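Local coordinates for protein oxidoreductase (Listeria innocua, PDB 3E18) that binds NAD and is probably a dehydrogenase of the GFO/IDH/MocA family, although its substrate is not known, at residues 124-129 against 181-186; 11-16 against 44-49; 198-203 against 207-212. All coordinates share one frame; numbering follows the deposited sequence.

Contact 1 (124-129 against 181-186). With NAD (nicotinamide-adenine-dinucleotide), chain E.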
loop_
_atom_site.group_PDB
_atom_site.type_symbol
_atom_site.label_atom_id
_atom_site.label_comp_id
_atom_site.label_asym_id
_atom_site.label_seq_id
_atom_site.Cartn_x
_atom_site.Cartn_y
_atom_site.Cartn_z
ATOM N N ASN A 124 -4.312 25.483 1.706
ATOM C CA ASN A 124 -5.502 25.650 0.887
ATOM C C ASN A 124 -6.186 24.328 0.524
ATOM O O ASN A 124 -7.373 24.310 0.211
ATOM C CB ASN A 124 -5.157 26.417 -0.410
ATOM C CG ASN A 124 -4.051 25.754 -1.204
ATOM O OD1 ASN A 124 -3.058 25.323 -0.640
ATOM N ND2 ASN A 124 -4.209 25.692 -2.530
ATOM N N ARG A 125 -5.456 23.214 0.580
ATOM C CA ARG A 125 -6.046 21.932 0.153
ATOM C C ARG A 125 -6.945 21.272 1.196
ATOM O O ARG A 125 -7.559 20.231 0.935
ATOM C CB ARG A 125 -4.987 20.999 -0.442
ATOM C CG ARG A 125 -4.450 21.567 -1.767
ATOM C CD ARG A 125 -3.830 20.512 -2.648
ATOM N NE ARG A 125 -3.462 21.045 -3.957
ATOM C CZ ARG A 125 -4.200 20.960 -5.066
ATOM N NH1 ARG A 125 -5.385 20.353 -5.069
ATOM N NH2 ARG A 125 -3.731 21.474 -6.192
ATOM N N ARG A 126 -7.057 21.895 2.368
ATOM C CA ARG A 126 -8.081 21.512 3.337
ATOM C C ARG A 126 -9.481 21.805 2.797
ATOM O O ARG A 126 -10.449 21.209 3.242
ATOM C CB ARG A 126 -7.896 22.255 4.646
ATOM C CG ARG A 126 -6.691 21.849 5.419
ATOM C CD ARG A 126 -6.729 22.501 6.774
ATOM N NE ARG A 126 -5.469 22.328 7.473
ATOM C CZ ARG A 126 -5.318 22.549 8.776
ATOM N NH1 ARG A 126 -6.340 22.988 9.479
ATOM N NH2 ARG A 126 -4.138 22.386 9.361
ATOM N N TRP A 127 -9.566 22.697 1.813
ATOM C CA TRP A 127 -10.828 23.047 1.163
ATOM C C TRP A 127 -11.104 22.213 -0.106
ATOM O O TRP A 127 -12.126 22.405 -0.763
ATOM C CB TRP A 127 -10.852 24.553 0.840
ATOM C CG TRP A 127 -11.135 25.458 2.037
ATOM C CD1 TRP A 127 -12.337 26.019 2.372
ATOM C CD2 TRP A 127 -10.199 25.896 3.040
ATOM N NE1 TRP A 127 -12.213 26.783 3.511
ATOM C CE2 TRP A 127 -10.913 26.732 3.941
ATOM C CE3 TRP A 127 -8.827 25.676 3.259
ATOM C CZ2 TRP A 127 -10.305 27.336 5.055
ATOM C CZ3 TRP A 127 -8.214 26.288 4.378
ATOM C CH2 TRP A 127 -8.959 27.109 5.257
ATOM N N ASP A 128 -10.199 21.297 -0.446
ATOM C CA ASP A 128 -10.359 20.437 -1.627
ATOM C C ASP A 128 -11.637 19.599 -1.520
ATOM O O ASP A 128 -11.910 19.004 -0.478
ATOM C CB ASP A 128 -9.142 19.527 -1.814
ATOM C CG ASP A 128 -8.037 20.160 -2.655
ATOM O OD1 ASP A 128 -8.136 21.357 -3.015
ATOM O OD2 ASP A 128 -7.053 19.444 -2.963
ATOM N N GLU A 129 -12.429 19.596 -2.585
ATOM C CA GLU A 129 -13.740 18.930 -2.600
ATOM C C GLU A 129 -13.666 17.411 -2.347
ATOM O O GLU A 129 -14.428 16.861 -1.542
ATOM C CB GLU A 129 -14.440 19.211 -3.939
ATOM C CG GLU A 129 -15.951 19.114 -3.860
ATOM C CD GLU A 129 -16.670 19.593 -5.122
ATOM O OE1 GLU A 129 -16.069 20.326 -5.948
ATOM O OE2 GLU A 129 -17.854 19.218 -5.283
ATOM N N LEU A 181 -0.999 16.507 1.740
ATOM C CA LEU A 181 -1.697 15.252 2.035
ATOM C C LEU A 181 -1.603 14.911 3.504
ATOM O O LEU A 181 -2.551 14.388 4.091
ATOM C CB LEU A 181 -1.138 14.110 1.201
ATOM C CG LEU A 181 -1.181 14.320 -0.313
ATOM C CD1 LEU A 181 -0.711 13.059 -0.970
ATOM C CD2 LEU A 181 -2.602 14.625 -0.738
ATOM N N LEU A 182 -0.462 15.223 4.105
ATOM C CA LEU A 182 -0.255 14.912 5.523
ATOM C C LEU A 182 -1.044 15.864 6.412
ATOM O O LEU A 182 -1.491 15.499 7.526
ATOM C CB LEU A 182 1.229 15.003 5.867
ATOM C CG LEU A 182 2.158 13.978 5.203
ATOM C CD1 LEU A 182 3.581 14.413 5.384
ATOM C CD2 LEU A 182 1.944 12.545 5.689
ATOM N N ASP A 183 -1.169 17.099 5.934
ATOM C CA ASP A 183 -1.957 18.122 6.627
ATOM C C ASP A 183 -3.452 17.787 6.617
ATOM O O ASP A 183 -4.109 17.860 7.667
ATOM C CB ASP A 183 -1.695 19.512 6.049
ATOM C CG ASP A 183 -2.551 20.564 6.698
ATOM O OD1 ASP A 183 -2.325 20.884 7.893
ATOM O OD2 ASP A 183 -3.482 21.024 6.016
ATOM N N GLN A 184 -3.968 17.398 5.448
ATOM C CA GLN A 184 -5.322 16.807 5.332
ATOM C C GLN A 184 -5.538 15.707 6.359
ATOM O O GLN A 184 -6.507 15.730 7.118
ATOM C CB GLN A 184 -5.534 16.226 3.940
ATOM C CG GLN A 184 -5.929 17.281 2.887
ATOM C CD GLN A 184 -6.050 16.708 1.479
ATOM O OE1 GLN A 184 -5.735 15.546 1.222
ATOM N NE2 GLN A 184 -6.526 17.530 0.564
ATOM N N LEU A 185 -4.607 14.766 6.411
ATOM C CA LEU A 185 -4.756 13.597 7.291
ATOM C C LEU A 185 -4.779 13.957 8.767
ATOM O O LEU A 185 -5.589 13.421 9.554
ATOM C CB LEU A 185 -3.603 12.615 7.028
ATOM C CG LEU A 185 -3.516 11.357 7.900
ATOM C CD1 LEU A 185 -4.656 10.380 7.609
ATOM C CD2 LEU A 185 -2.163 10.700 7.693
ATOM N N LEU A 186 -3.866 14.836 9.157
ATOM C CA LEU A 186 -3.734 15.225 10.568
ATOM C C LEU A 186 -4.855 16.184 11.002
ATOM O O LEU A 186 -5.271 16.218 12.174
ATOM C CB LEU A 186 -2.338 15.811 10.814
ATOM C CG LEU A 186 -1.329 14.909 11.544
ATOM C CD1 LEU A 186 -1.288 13.496 10.982
ATOM C CD2 LEU A 186 0.071 15.520 11.583
HETATM P PA NAD E . 8.258 30.295 -8.237
HETATM O O1A NAD E . 7.329 30.183 -9.385
HETATM O O2A NAD E . 9.647 29.913 -8.546
HETATM O O5B NAD E . 8.203 31.780 -7.631
HETATM C C5B NAD E . 8.932 32.192 -6.496
HETATM C C4B NAD E . 9.181 33.690 -6.641
HETATM O O4B NAD E . 9.799 34.214 -5.480
HETATM C C3B NAD E . 10.113 33.979 -7.815
HETATM O O3B NAD E . 9.507 34.930 -8.658
HETATM C C2B NAD E . 11.358 34.544 -7.162
HETATM O O2B NAD E . 11.996 35.519 -7.954
HETATM C C1B NAD E . 10.814 35.116 -5.866
HETATM N N9A NAD E . 11.822 35.216 -4.799
HETATM C C8A NAD E . 12.850 34.345 -4.527
HETATM N N7A NAD E . 13.531 34.806 -3.451
HETATM C C5A NAD E . 12.951 35.959 -3.041
HETATM C C6A NAD E . 13.246 36.842 -2.008
HETATM N N6A NAD E . 14.161 36.506 -1.101
HETATM N N1A NAD E . 12.456 37.969 -1.831
HETATM C C2A NAD E . 11.390 38.222 -2.671
HETATM N N3A NAD E . 11.107 37.342 -3.695
HETATM C C4A NAD E . 11.875 36.230 -3.879
HETATM O O3 NAD E . 7.700 29.380 -7.022
HETATM P PN NAD E . 6.173 28.970 -6.815
HETATM O O1N NAD E . 5.897 27.694 -7.528
HETATM O O2N NAD E . 5.285 30.139 -7.001
HETATM O O5D NAD E . 6.169 28.582 -5.226
HETATM C C5D NAD E . 6.497 29.504 -4.210
HETATM C C4D NAD E . 5.954 29.000 -2.854
HETATM O O4D NAD E . 4.584 28.664 -2.981
HETATM C C3D NAD E . 6.641 27.736 -2.365
HETATM O O3D NAD E . 6.695 27.754 -0.946
HETATM C C2D NAD E . 5.721 26.607 -2.779
HETATM O O2D NAD E . 5.811 25.542 -1.861
HETATM C C1D NAD E . 4.358 27.283 -2.705
HETATM N N1N NAD E . 3.304 26.711 -3.584
HETATM C C2N NAD E . 2.145 26.319 -2.976
HETATM C C3N NAD E . 1.086 25.777 -3.696
HETATM C C7N NAD E . -0.230 25.589 -3.004
HETATM O O7N NAD E . -1.239 24.859 -3.648
HETATM N N7N NAD E . -0.436 26.122 -1.796
HETATM C C4N NAD E . 1.195 25.660 -5.089
HETATM C C5N NAD E . 2.374 26.075 -5.715
HETATM C C6N NAD E . 3.420 26.609 -4.952
HETATM O O HOH W 1 -7.059 16.914 -2.183
#

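Contact 2 (11-16 against 44-49). With NAD (nicotinamide-adenine-dinucleotide), chain E.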
loop_
_atom_site.group_PDB
_atom_site.type_symbol
_atom_site.label_atom_id
_atom_site.label_comp_id
_atom_site.label_asym_id
_atom_site.label_seq_id
_atom_site.Cartn_x
_atom_site.Cartn_y
_atom_site.Cartn_z
ATOM N N VAL A 11 4.737 39.002 -1.603
ATOM C CA VAL A 11 6.200 38.874 -1.622
ATOM C C VAL A 11 6.573 37.559 -2.307
ATOM O O VAL A 11 6.400 36.470 -1.748
ATOM C CB VAL A 11 6.802 38.898 -0.195
ATOM C CG1 VAL A 11 8.315 38.875 -0.255
ATOM C CG2 VAL A 11 6.312 40.124 0.568
ATOM N N GLY A 12 7.095 37.669 -3.521
ATOM C CA GLY A 12 7.356 36.503 -4.341
ATOM C C GLY A 12 6.299 36.461 -5.424
ATOM O O GLY A 12 5.232 35.881 -5.238
ATOM N N TYR A 13 6.591 37.085 -6.559
ATOM C CA TYR A 13 5.628 37.131 -7.646
ATOM C C TYR A 13 5.901 36.035 -8.684
ATOM O O TYR A 13 6.161 36.301 -9.864
ATOM C CB TYR A 13 5.602 38.528 -8.271
ATOM C CG TYR A 13 4.406 38.772 -9.157
ATOM C CD1 TYR A 13 3.136 38.924 -8.615
ATOM C CD2 TYR A 13 4.553 38.859 -10.546
ATOM C CE1 TYR A 13 2.033 39.148 -9.432
ATOM C CE2 TYR A 13 3.460 39.065 -11.367
ATOM C CZ TYR A 13 2.210 39.221 -10.809
ATOM O OH TYR A 13 1.132 39.432 -11.636
ATOM N N GLY A 14 5.840 34.788 -8.237
ATOM C CA GLY A 14 6.040 33.661 -9.138
ATOM C C GLY A 14 4.706 33.029 -9.463
ATOM O O GLY A 14 3.681 33.711 -9.455
ATOM N N GLY A 15 4.722 31.725 -9.733
ATOM C CA GLY A 15 3.506 30.978 -10.048
ATOM C C GLY A 15 2.373 31.149 -9.046
ATOM O O GLY A 15 1.263 31.553 -9.413
ATOM N N MET A 16 2.655 30.866 -7.778
ATOM C CA MET A 16 1.626 30.922 -6.748
ATOM C C MET A 16 1.367 32.351 -6.262
ATOM O O MET A 16 0.225 32.721 -5.980
ATOM C CB MET A 16 2.012 30.023 -5.571
ATOM C CG MET A 16 0.849 29.646 -4.665
ATOM S SD MET A 16 -0.581 28.879 -5.497
ATOM C CE MET A 16 -1.737 28.837 -4.136
ATOM N N GLU A 44 8.560 44.015 -12.958
ATOM C CA GLU A 44 8.026 44.570 -14.207
ATOM C C GLU A 44 6.743 43.859 -14.609
ATOM O O GLU A 44 5.757 44.505 -14.976
ATOM C CB GLU A 44 9.040 44.419 -15.346
ATOM C CG GLU A 44 10.264 45.331 -15.279
ATOM C CD GLU A 44 11.416 44.850 -16.186
ATOM O OE1 GLU A 44 12.566 45.317 -15.993
ATOM O OE2 GLU A 44 11.179 44.002 -17.084
ATOM N N ALA A 45 6.762 42.528 -14.525
ATOM C CA ALA A 45 5.599 41.696 -14.836
ATOM C C ALA A 45 4.375 42.012 -13.972
ATOM O O ALA A 45 3.242 41.951 -14.460
ATOM C CB ALA A 45 5.959 40.209 -14.750
ATOM N N ALA A 46 4.597 42.345 -12.698
ATOM C CA ALA A 46 3.507 42.727 -11.794
ATOM C C ALA A 46 2.982 44.131 -12.113
ATOM O O ALA A 46 1.779 44.383 -12.066
ATOM C CB ALA A 46 3.967 42.650 -10.362
ATOM N N ALA A 47 3.899 45.037 -12.442
ATOM C CA ALA A 47 3.557 46.395 -12.857
ATOM C C ALA A 47 2.697 46.371 -14.125
ATOM O O ALA A 47 1.722 47.120 -14.238
ATOM C CB ALA A 47 4.818 47.202 -13.086
ATOM N N GLN A 48 3.035 45.473 -15.051
ATOM C CA GLN A 48 2.244 45.279 -16.274
ATOM C C GLN A 48 0.917 44.533 -16.060
ATOM O O GLN A 48 0.220 44.216 -17.020
ATOM C CB GLN A 48 3.088 44.622 -17.369
ATOM C CG GLN A 48 4.226 45.494 -17.827
ATOM C CD GLN A 48 4.720 45.139 -19.209
ATOM O OE1 GLN A 48 5.904 44.839 -19.398
ATOM N NE2 GLN A 48 3.815 45.168 -20.194
ATOM N N LYS A 49 0.579 44.236 -14.807
ATOM C CA LYS A 49 -0.767 43.805 -14.465
ATOM C C LYS A 49 -1.461 44.889 -13.636
ATOM O O LYS A 49 -2.473 44.634 -12.984
ATOM C CB LYS A 49 -0.763 42.454 -13.738
ATOM C CG LYS A 49 -0.261 41.292 -14.593
ATOM C CD LYS A 49 -1.079 40.030 -14.366
ATOM C CE LYS A 49 -0.883 39.024 -15.504
ATOM N NZ LYS A 49 -1.351 39.540 -16.824
HETATM P PA NAD E . 8.258 30.295 -8.237
HETATM O O1A NAD E . 7.329 30.183 -9.385
HETATM O O2A NAD E . 9.647 29.913 -8.546
HETATM O O5B NAD E . 8.203 31.780 -7.631
HETATM C C5B NAD E . 8.932 32.192 -6.496
HETATM C C4B NAD E . 9.181 33.690 -6.641
HETATM O O4B NAD E . 9.799 34.214 -5.480
HETATM C C3B NAD E . 10.113 33.979 -7.815
HETATM O O3B NAD E . 9.507 34.930 -8.658
HETATM C C2B NAD E . 11.358 34.544 -7.162
HETATM O O2B NAD E . 11.996 35.519 -7.954
HETATM C C1B NAD E . 10.814 35.116 -5.866
HETATM N N9A NAD E . 11.822 35.216 -4.799
HETATM C C8A NAD E . 12.850 34.345 -4.527
HETATM N N7A NAD E . 13.531 34.806 -3.451
HETATM C C5A NAD E . 12.951 35.959 -3.041
HETATM C C6A NAD E . 13.246 36.842 -2.008
HETATM N N6A NAD E . 14.161 36.506 -1.101
HETATM N N1A NAD E . 12.456 37.969 -1.831
HETATM C C2A NAD E . 11.390 38.222 -2.671
HETATM N N3A NAD E . 11.107 37.342 -3.695
HETATM C C4A NAD E . 11.875 36.230 -3.879
HETATM O O3 NAD E . 7.700 29.380 -7.022
HETATM P PN NAD E . 6.173 28.970 -6.815
HETATM O O1N NAD E . 5.897 27.694 -7.528
HETATM O O2N NAD E . 5.285 30.139 -7.001
HETATM O O5D NAD E . 6.169 28.582 -5.226
HETATM C C5D NAD E . 6.497 29.504 -4.210
HETATM C C4D NAD E . 5.954 29.000 -2.854
HETATM O O4D NAD E . 4.584 28.664 -2.981
HETATM C C3D NAD E . 6.641 27.736 -2.365
HETATM O O3D NAD E . 6.695 27.754 -0.946
HETATM C C2D NAD E . 5.721 26.607 -2.779
HETATM O O2D NAD E . 5.811 25.542 -1.861
HETATM C C1D NAD E . 4.358 27.283 -2.705
HETATM N N1N NAD E . 3.304 26.711 -3.584
HETATM C C2N NAD E . 2.145 26.319 -2.976
HETATM C C3N NAD E . 1.086 25.777 -3.696
HETATM C C7N NAD E . -0.230 25.589 -3.004
HETATM O O7N NAD E . -1.239 24.859 -3.648
HETATM N N7N NAD E . -0.436 26.122 -1.796
HETATM C C4N NAD E . 1.195 25.660 -5.089
HETATM C C5N NAD E . 2.374 26.075 -5.715
HETATM C C6N NAD E . 3.420 26.609 -4.952
#

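Contact 3 (198-203 against 207-212)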
loop_
_atom_site.group_PDB
_atom_site.type_symbol
_atom_site.label_atom_id
_atom_site.label_comp_id
_atom_site.label_asym_id
_atom_site.label_seq_id
_atom_site.Cartn_x
_atom_site.Cartn_y
_atom_site.Cartn_z
ATOM N N ALA A 198 8.643 4.903 6.042
ATOM C CA ALA A 198 8.591 5.604 4.745
ATOM C C ALA A 198 9.699 5.145 3.861
ATOM O O ALA A 198 10.724 4.646 4.328
ATOM C CB ALA A 198 8.686 7.138 4.939
ATOM N N ASN A 199 9.480 5.311 2.564
ATOM C CA ASN A 199 10.519 5.069 1.582
ATOM C C ASN A 199 10.355 6.140 0.532
ATOM O O ASN A 199 9.242 6.530 0.199
ATOM C CB ASN A 199 10.451 3.620 1.024
ATOM C CG ASN A 199 10.572 3.570 -0.506
ATOM O OD1 ASN A 199 11.669 3.724 -1.082
ATOM N ND2 ASN A 199 9.441 3.312 -1.170
ATOM N N LEU A 200 11.481 6.672 0.073
ATOM C CA LEU A 200 11.469 7.751 -0.908
ATOM C C LEU A 200 11.835 7.220 -2.282
ATOM O O LEU A 200 12.581 6.250 -2.410
ATOM C CB LEU A 200 12.465 8.851 -0.516
ATOM C CG LEU A 200 12.402 9.500 0.867
ATOM C CD1 LEU A 200 13.565 10.477 1.080
ATOM C CD2 LEU A 200 11.078 10.192 1.087
ATOM N N SER A 201 11.336 7.876 -3.316
ATOM C CA SER A 201 11.712 7.512 -4.671
ATOM C C SER A 201 12.765 8.465 -5.218
ATOM O O SER A 201 12.605 9.677 -5.137
ATOM C CB SER A 201 10.489 7.521 -5.581
ATOM O OG SER A 201 10.889 7.369 -6.932
ATOM N N PHE A 202 13.838 7.906 -5.776
ATOM C CA PHE A 202 14.847 8.686 -6.477
ATOM C C PHE A 202 15.044 8.110 -7.864
ATOM O O PHE A 202 16.168 8.043 -8.370
ATOM C CB PHE A 202 16.166 8.667 -5.715
ATOM C CG PHE A 202 16.118 9.392 -4.412
ATOM C CD1 PHE A 202 16.288 10.770 -4.363
ATOM C CD2 PHE A 202 15.932 8.693 -3.221
ATOM C CE1 PHE A 202 16.254 11.445 -3.155
ATOM C CE2 PHE A 202 15.895 9.362 -2.011
ATOM C CZ PHE A 202 16.055 10.746 -1.978
ATOM N N ALA A 203 13.935 7.710 -8.478
ATOM C CA ALA A 203 13.935 7.042 -9.770
ATOM C C ALA A 203 14.291 7.998 -10.907
ATOM O O ALA A 203 14.728 7.565 -11.979
ATOM C CB ALA A 203 12.590 6.405 -10.021
ATOM N N GLU A 207 18.686 14.959 -6.641
ATOM C CA GLU A 207 19.189 14.969 -5.257
ATOM C C GLU A 207 18.048 14.994 -4.237
ATOM O O GLU A 207 18.246 14.693 -3.047
ATOM C CB GLU A 207 20.167 16.136 -5.030
ATOM C CG GLU A 207 19.568 17.525 -5.257
ATOM C CD GLU A 207 20.567 18.649 -5.032
ATOM O OE1 GLU A 207 21.451 18.847 -5.902
ATOM O OE2 GLU A 207 20.456 19.343 -3.997
ATOM N N VAL A 208 16.854 15.337 -4.716
ATOM C CA VAL A 208 15.623 15.292 -3.916
ATOM C C VAL A 208 14.683 14.185 -4.399
ATOM O O VAL A 208 14.779 13.724 -5.536
ATOM C CB VAL A 208 14.852 16.632 -3.957
ATOM C CG1 VAL A 208 15.706 17.756 -3.380
ATOM C CG2 VAL A 208 14.396 16.974 -5.384
ATOM N N ASP A 209 13.778 13.777 -3.512
ATOM C CA ASP A 209 12.800 12.726 -3.792
ATOM C C ASP A 209 11.785 13.132 -4.857
ATOM O O ASP A 209 11.297 14.263 -4.857
ATOM C CB ASP A 209 12.078 12.336 -2.503
ATOM C CG ASP A 209 11.221 13.466 -1.940
ATOM O OD1 ASP A 209 11.771 14.391 -1.302
ATOM O OD2 ASP A 209 9.989 13.420 -2.126
ATOM N N ASP A 210 11.476 12.212 -5.768
ATOM C CA ASP A 210 10.481 12.481 -6.806
ATOM C C ASP A 210 9.160 11.815 -6.429
ATOM O O ASP A 210 8.180 11.822 -7.180
ATOM C CB ASP A 210 10.986 12.048 -8.188
ATOM C CG ASP A 210 11.375 10.575 -8.250
ATOM O OD1 ASP A 210 10.487 9.717 -8.076
ATOM O OD2 ASP A 210 12.564 10.273 -8.506
ATOM N N GLY A 211 9.146 11.211 -5.247
ATOM C CA GLY A 211 7.950 10.590 -4.766
ATOM C C GLY A 211 8.256 9.914 -3.449
ATOM O O GLY A 211 9.406 9.787 -3.066
ATOM N N PHE A 212 7.216 9.439 -2.792
ATOM C CA PHE A 212 7.377 8.716 -1.529
ATOM C C PHE A 212 6.160 7.877 -1.227
ATOM O O PHE A 212 5.117 8.017 -1.876
ATOM C CB PHE A 212 7.637 9.691 -0.380
ATOM C CG PHE A 212 6.455 10.541 -0.014
ATOM C CD1 PHE A 212 5.658 10.202 1.071
ATOM C CD2 PHE A 212 6.139 11.686 -0.747
ATOM C CE1 PHE A 212 4.554 10.970 1.414
ATOM C CE2 PHE A 212 5.039 12.462 -0.396
ATOM C CZ PHE A 212 4.251 12.096 0.688
#

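Contact 1 (124-129 against 181-186)
Arg126 and Asp183 form a salt bridge where the loop after the last strand of the Rossmann sheet, 119-122, meets helix 173-188. The loop residues 124-127 make a short 3-10 turn. Approaching side-on, Arg126 NE lies 2.8 Å from Asp183 OD2, and Arg126 NH2 lies 2.8 Å from Asp183 OD1. Both carboxylate oxygens use syn lone pairs, and the guanidinium and carboxylate planes are only 26° apart. The two bonds fix the rotation of the carboxylate. Asp183 extends its carboxylate to the loop with CG anti to the backbone N (chi1 177°). Glu327 also forms a salt bridge with Arg126 NH1, and Phe187 a cation-pi contact.

The extended chain of Gln184 carries NE2 to Arg125 O, 2.9 Å away, from above the carbonyl plane. Asp128 N reaches the same oxygen from the opposite face. Arg125 NH1 meets Asp128 OD2 in the guanidinium plane, a 2.8 Å salt bridge to the residue just after the turn. At the start of the turn, Asn124 OD1 accepts from NAD N7N at 3.0 Å and Asn124 ND2 donates to NAD O7N at 3.3 Å. One water joins the segments, donating to Asp128 OD2 at 2.6 Å and accepting from Gln184 NE2 at 2.9 Å.

Contact 2 (11-16 against 44-49)
Tyr13 of the glycine-rich loop meets the end of helix 40-47 and the residues after it, within the Rossmann fold. The contact on the helix side begins at Ala45. Its CB lies 4.4 Å from Tyr13 CE2, a loose apolar touch near the border of the contact. Ala46 comes next and makes the largest share of the contact on the helix side. Its methyl sits over one face of the tyrosine ring, almost above the centre. Ala46 CB is 3.7 Å from the Tyr13 ring centroid and 10° off the ring normal, a CH-pi contact. Tyr13 CE2 also comes within 3.7 Å of Ala46 CA, so the ring lies against the helix backbone as well. With CG anti to the backbone N (chi1 -165°), the ring extends to the helix. Helix 40-47 ends after Ala47. Lys49 follows, and its aliphatic chain crosses the tyrosine at about a right angle. Lys49 CD is 3.6 Å from Tyr13 OH.

On its other side the loop holds the cofactor. Gly12 and Gly14 fit the GxGxxG pattern of Rossmann proteins. Gly14 CA passes 3.2 Å from NAD O5B, so the loop lies close against the cofactor. Gly15 N gives a nearly straight bond to NAD O1A at 3.0 Å, and Met16 N gives one to NAD O2N at 2.8 Å. These amides stand at the start of helix 15-25, whose dipole would probably favour the pyrophosphate. Met16 SD lies 3.7 Å from NAD C4N. Tyr13 N is bonded to Asp37, which also binds NAD.

No hydrogen bond passes between the two segments. The chemistry implies a division of labour: the backbone amides bond the pyrophosphate and Met16 packs on the nicotinamide, while the Tyr13 ring joins the loop to the neighbouring helix by apolar and CH-pi packing.

Contact 3 (198-203 against 207-212)
Ser201 OG donates to Asp210 OD1 at 2.6 Å, the shortest polar bond between the two segments. The hydroxyl meets the carboxylate oxygen on its syn side, 28° out of the carboxylate plane. With chi1 at 57°, Asp210 CG lies between its own backbone N and carbonyl carbon, which brings the carboxylate to Ser201. Asp210 OD2 is bonded to Leu204 N, so the carboxylate also holds the chain just beyond Ala203.

The backbones of this beta hairpin meet beside that pair. Ser201 N bonds to Gly211 O at 2.7 Å, and Asp210 N bonds to Ser201 O at 2.8 Å. Leu200 and Phe212 form an antiparallel non-hydrogen-bonded pair. Their side chains cross obliquely, with Leu200 CD2 3.8 Å from Phe212 CB. Next along the chain, the Phe202 ring lies against the backbone of 207-209. Phe202 CE1 is 3.4 Å from Asp209 N. Ala203 packs on Phe147 of the second subunit.

The hairpin joins strands 193-201 and 211-218 in the large mixed sheet of the C-terminal domain. Asp209 OD2 is bonded to Val174 N in helix 173-188. Leu200 and Asp209 touch Phe339 of helix 325-344, while Phe212 packs on Ile226 and Val228 of strand 223-229.

Contact 2 comes first along the chain, in the Rossmann domain after strand 6-11. Contact 1 follows, just after the last strand of the same parallel sheet, and joins it to helix 173-188. Contact 3 comes last, in the mixed C-terminal sheet, and its first strand, 193-201, follows that helix. The centres of contacts 1 and 2 are about 27 Å apart, yet both touch NAD, contact 1 at the nicotinamide carboxamide, contact 2 mainly along the pyrophosphate but also, through Met16, at the nicotinamide ring. The centre of contact 3 lies about 21 Å from that of contact 1 and about 31 Å from that of contact 2. Contact 1 thus joins the NAD-binding Rossmann part to the C-terminal part.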